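Local coordinates for protein ALDH21) (Physcomitrella patens subsp. patens, PDB 5MZ5) that oxidises succinic semialdehyde with NADP+ as a member of the aldehyde dehydrogenase family, and may also act on glyceraldehyde 3-phosphate, at residues W188-P191 / L192-A196; K449-N452 / K453-A457. All coordinates share one frame; numbering follows the deposited sequence.

Contact 1: residues W188-P191 / L192-A196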
loop_
_atom_site.group_PDB
_atom_site.type_symbol
_atom_site.label_atom_id
_atom_site.label_comp_id
_atom_site.label_asym_id
_atom_site.label_seq_id
_atom_site.Cartn_x
_atom_site.Cartn_y
_atom_site.Cartn_z
ATOM N N TRP A 188 -19.028 24.588 -16.720
ATOM C CA TRP A 188 -18.807 26.016 -16.815
ATOM C C TRP A 188 -18.466 26.688 -15.476
ATOM O O TRP A 188 -17.990 27.824 -15.500
ATOM C CB TRP A 188 -20.001 26.719 -17.510
ATOM C CG TRP A 188 -21.346 26.423 -16.907
ATOM C CD1 TRP A 188 -22.297 25.582 -17.407
ATOM C CD2 TRP A 188 -21.889 26.968 -15.687
ATOM N NE1 TRP A 188 -23.397 25.558 -16.572
ATOM C CE2 TRP A 188 -23.173 26.398 -15.508
ATOM C CE3 TRP A 188 -21.422 27.895 -14.732
ATOM C CZ2 TRP A 188 -23.998 26.729 -14.417
ATOM C CZ3 TRP A 188 -22.228 28.201 -13.640
ATOM C CH2 TRP A 188 -23.504 27.633 -13.499
ATOM N N ASN A 189 -18.715 26.024 -14.321
ATOM C CA ASN A 189 -18.500 26.639 -12.990
ATOM C C ASN A 189 -17.014 26.705 -12.531
ATOM O O ASN A 189 -16.659 27.641 -11.791
ATOM C CB ASN A 189 -19.382 26.018 -11.917
ATOM C CG ASN A 189 -19.154 24.556 -11.656
ATOM O OD1 ASN A 189 -19.404 23.689 -12.498
ATOM N ND2 ASN A 189 -18.777 24.248 -10.447
ATOM N N PHE A 190 -16.163 25.750 -12.949
ATOM C CA PHE A 190 -14.703 25.817 -12.697
ATOM C C PHE A 190 -14.098 25.381 -14.031
ATOM O O PHE A 190 -13.639 24.239 -14.147
ATOM C CB PHE A 190 -14.239 24.896 -11.551
ATOM C CG PHE A 190 -14.457 25.431 -10.156
ATOM C CD1 PHE A 190 -15.691 25.283 -9.518
ATOM C CD2 PHE A 190 -13.427 26.058 -9.466
ATOM C CE1 PHE A 190 -15.898 25.796 -8.227
ATOM C CE2 PHE A 190 -13.633 26.570 -8.174
ATOM C CZ PHE A 190 -14.864 26.428 -7.562
ATOM N N PRO A 191 -14.165 26.242 -15.076
ATOM C CA PRO A 191 -13.753 25.800 -16.422
ATOM C C PRO A 191 -12.276 25.498 -16.627
ATOM O O PRO A 191 -11.914 24.983 -17.693
ATOM C CB PRO A 191 -14.223 26.930 -17.332
ATOM C CG PRO A 191 -14.299 28.113 -16.472
ATOM C CD PRO A 191 -14.679 27.629 -15.110
ATOM N N LEU A 192 -11.438 25.793 -15.636
ATOM C CA LEU A 192 -10.031 25.447 -15.734
ATOM C C LEU A 192 -9.718 24.258 -14.815
ATOM O O LEU A 192 -9.228 23.236 -15.293
ATOM C CB LEU A 192 -9.136 26.664 -15.448
ATOM C CG LEU A 192 -7.624 26.433 -15.523
ATOM C CD1 LEU A 192 -7.148 26.230 -16.963
ATOM C CD2 LEU A 192 -6.872 27.553 -14.845
ATOM N N ASN A 193 -10.036 24.387 -13.513
ATOM C CA ASN A 193 -9.771 23.357 -12.519
ATOM C C ASN A 193 -10.499 22.043 -12.785
ATOM O O ASN A 193 -9.888 20.989 -12.640
ATOM C CB ASN A 193 -10.036 23.858 -11.086
ATOM C CG ASN A 193 -9.586 22.868 -10.020
ATOM O OD1 ASN A 193 -10.396 22.162 -9.424
ATOM N ND2 ASN A 193 -8.297 22.665 -9.888
ATOM N N LEU A 194 -11.778 22.089 -13.172
ATOM C CA LEU A 194 -12.527 20.858 -13.401
ATOM C C LEU A 194 -12.149 20.208 -14.737
ATOM O O LEU A 194 -12.364 19.003 -14.906
ATOM C CB LEU A 194 -14.043 21.019 -13.193
ATOM C CG LEU A 194 -14.439 21.264 -11.696
ATOM C CD1 LEU A 194 -15.930 21.600 -11.531
ATOM C CD2 LEU A 194 -14.066 20.084 -10.805
ATOM N N VAL A 195 -11.438 20.959 -15.604
ATOM C CA VAL A 195 -10.836 20.422 -16.834
ATOM C C VAL A 195 -9.537 19.708 -16.410
ATOM O O VAL A 195 -9.320 18.547 -16.784
ATOM C CB VAL A 195 -10.581 21.521 -17.900
ATOM C CG1 VAL A 195 -9.581 21.044 -18.959
ATOM C CG2 VAL A 195 -11.887 21.955 -18.546
ATOM N N ALA A 196 -8.690 20.411 -15.604
ATOM C CA ALA A 196 -7.413 19.904 -15.077
ATOM C C ALA A 196 -7.586 18.552 -14.374
ATOM O O ALA A 196 -6.770 17.657 -14.590
ATOM C CB ALA A 196 -6.783 20.921 -14.119
#

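Contact 2: residues K449-N452 / K453-A457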
loop_
_atom_site.group_PDB
_atom_site.type_symbol
_atom_site.label_atom_id
_atom_site.label_comp_id
_atom_site.label_asym_id
_atom_site.label_seq_id
_atom_site.Cartn_x
_atom_site.Cartn_y
_atom_site.Cartn_z
ATOM N N LYS A 449 -16.376 20.068 18.899
ATOM C CA LYS A 449 -15.216 19.890 19.766
ATOM C C LYS A 449 -15.276 18.473 20.365
ATOM O O LYS A 449 -14.363 18.058 21.086
ATOM C CB LYS A 449 -15.232 20.918 20.905
ATOM C CG LYS A 449 -14.949 22.339 20.488
ATOM C CD LYS A 449 -15.258 23.267 21.654
ATOM C CE LYS A 449 -14.999 24.703 21.302
ATOM N NZ LYS A 449 -15.316 25.624 22.431
ATOM N N ASP A 450 -16.370 17.758 20.084
ATOM C CA ASP A 450 -16.672 16.428 20.603
ATOM C C ASP A 450 -16.109 15.315 19.722
ATOM O O ASP A 450 -16.505 15.163 18.571
ATOM C CB ASP A 450 -18.197 16.299 20.815
ATOM C CG ASP A 450 -18.652 15.116 21.636
ATOM O OD1 ASP A 450 -18.429 13.974 21.204
ATOM O OD2 ASP A 450 -19.335 15.334 22.656
ATOM N N LEU A 451 -15.192 14.522 20.291
ATOM C CA LEU A 451 -14.520 13.401 19.640
ATOM C C LEU A 451 -15.518 12.391 19.039
ATOM O O LEU A 451 -15.375 11.987 17.886
ATOM C CB LEU A 451 -13.610 12.718 20.683
ATOM C CG LEU A 451 -12.986 11.369 20.312
ATOM C CD1 LEU A 451 -11.934 11.499 19.179
ATOM C CD2 LEU A 451 -12.435 10.699 21.539
ATOM N N ASN A 452 -16.518 11.993 19.829
ATOM C CA ASN A 452 -17.523 11.009 19.410
ATOM C C ASN A 452 -18.492 11.535 18.360
ATOM O O ASN A 452 -18.816 10.805 17.431
ATOM C CB ASN A 452 -18.240 10.438 20.617
ATOM C CG ASN A 452 -17.350 9.503 21.389
ATOM O OD1 ASN A 452 -16.608 8.706 20.807
ATOM N ND2 ASN A 452 -17.392 9.582 22.714
ATOM N N LYS A 453 -18.896 12.806 18.454
ATOM C CA LYS A 453 -19.786 13.438 17.458
ATOM C C LYS A 453 -19.085 13.540 16.104
ATOM O O LYS A 453 -19.709 13.291 15.078
ATOM C CB LYS A 453 -20.248 14.819 17.938
ATOM C CG LYS A 453 -21.245 14.736 19.076
ATOM C CD LYS A 453 -21.774 16.088 19.476
ATOM C CE LYS A 453 -22.828 15.935 20.540
ATOM N NZ LYS A 453 -23.129 17.229 21.206
ATOM N N ALA A 454 -17.766 13.868 16.119
ATOM C CA ALA A 454 -16.922 13.975 14.925
ATOM C C ALA A 454 -16.884 12.634 14.176
ATOM O O ALA A 454 -17.169 12.590 12.973
ATOM C CB ALA A 454 -15.510 14.410 15.321
ATOM N N PHE A 455 -16.591 11.539 14.905
ATOM C CA PHE A 455 -16.492 10.214 14.310
ATOM C C PHE A 455 -17.857 9.569 14.039
ATOM O O PHE A 455 -17.945 8.742 13.139
ATOM C CB PHE A 455 -15.550 9.303 15.121
ATOM C CG PHE A 455 -14.113 9.675 14.802
ATOM C CD1 PHE A 455 -13.446 10.644 15.549
ATOM C CD2 PHE A 455 -13.464 9.134 13.687
ATOM C CE1 PHE A 455 -12.143 11.028 15.220
ATOM C CE2 PHE A 455 -12.158 9.520 13.363
ATOM C CZ PHE A 455 -11.509 10.467 14.129
ATOM N N TYR A 456 -18.916 9.966 14.765
ATOM C CA TYR A 456 -20.284 9.491 14.508
ATOM C C TYR A 456 -20.698 10.072 13.149
ATOM O O TYR A 456 -21.235 9.347 12.308
ATOM C CB TYR A 456 -21.268 9.924 15.632
ATOM C CG TYR A 456 -22.707 9.527 15.369
ATOM C CD1 TYR A 456 -23.531 10.305 14.556
ATOM C CD2 TYR A 456 -23.229 8.345 15.883
ATOM C CE1 TYR A 456 -24.843 9.920 14.269
ATOM C CE2 TYR A 456 -24.551 7.966 15.629
ATOM C CZ TYR A 456 -25.348 8.752 14.811
ATOM O OH TYR A 456 -26.641 8.375 14.535
ATOM N N ALA A 457 -20.426 11.379 12.928
ATOM C CA ALA A 457 -20.743 12.054 11.661
ATOM C C ALA A 457 -19.954 11.429 10.490
ATOM O O ALA A 457 -20.516 11.245 9.413
ATOM C CB ALA A 457 -20.442 13.541 11.767
HETATM O O HOH W 1 -20.707 17.678 22.757
#

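Contact 1: residues W188-P191 / L192-A196
L194 reaches back along the chain and lies against the base of F190: its CG is 3.6 Å from F190 CB, with CD1 the second point of touch. The ring of F190 itself leads off from the helix, carried there by a CG that stands opposite the carbonyl carbon (chi1 -80°), and L194 CD1 and N193 CB meet it obliquely. The same L194 CD1 lies 4.0 Å from N189 ND2, the leucine and the asparagine slanting past each other, while N189 ND2 also sits at the edge of the F190 ring, in its plane. Here the loop after strand 182-185 of the Rossmann-type sheet turns into helix 193-205. The turn carries residues of both binding sites: N189 contacts succinate and W188 NADP+ when those ligands are bound, though both are absent here, and R475, another succinate-binding residue, lies beside L194. One backbone bond ties the turn, from L194 N to F190 O (3.0 Å, N-H...O angle 154°), its donor tilted 25° from the carbonyl plane. Further along, V195 CG2 comes within 3.1 Å of P191 O, a tight approach. E136 accepts from the N-H groups of both L192 and N193 at the helix start.

Contact 2: residues K449-N452 / K453-A457
The F455 ring takes the carbonyl oxygen of L451 at its edge, in the ring plane, with F455 CD1 3.3 Å from L451 O. L451 CD1 touches F455 CE1 at 4.0 Å from out of the ring plane, the two side chains crossing at a slant. A second flat group, the carboxylate of D450, has K453 N over its plane: the N-H meets OD1 from 38° out of that plane, at 3.0 Å. This is the N-cap bond of helix 451-460, and it depends on D450 CG lying anti to the backbone N (chi1 -167°), which turns the carboxylate toward the first turn. D450 O accepts from A454 N, the N-H...O angle being 158°, and two further i to i+4 bonds follow, F455 N to L451 O and Y456 N to N452 O. The extended K453 chain crosses D450 at about a right angle, its CG 3.6 Å from D450 OD1. The helix links strands 443-447 and 465-468 in a beta-alpha-beta unit and faces other subunits: F455 packs on F455 of the second subunit, and N452 OD1 accepts from G513 N of the third. D450 OD2 stays 4.5 Å from K453 NZ, too far for a salt bridge, and the two charges meet through a water, which donates to OD2 and accepts from NZ, while D295 forms the salt bridge with K453. A carboxylate placed at the helix N-terminus, near a lysine, would probably be stabilised in its ionised form.

How the contacts relate
Contact 1 is buried, about 6 Å from the centre of the chain, whereas contact 2 lies about 28 Å out and is only partly buried; their centres are 34 Å apart and they do not touch. Both mark the point where a helix begins soon after a strand, but of different sheets: 188-196 follows a strand of the nucleotide-binding sheet, and 449-457 one of the mixed sheet that includes strands 443-447 and 465-468. Their chemistry follows their place. Apolar packing and a single backbone bond serve contact 1, beside the ligand pocket and within one chain, while contact 2 combines a charged cap, water and successive helical bonds, and is partly covered by other subunits.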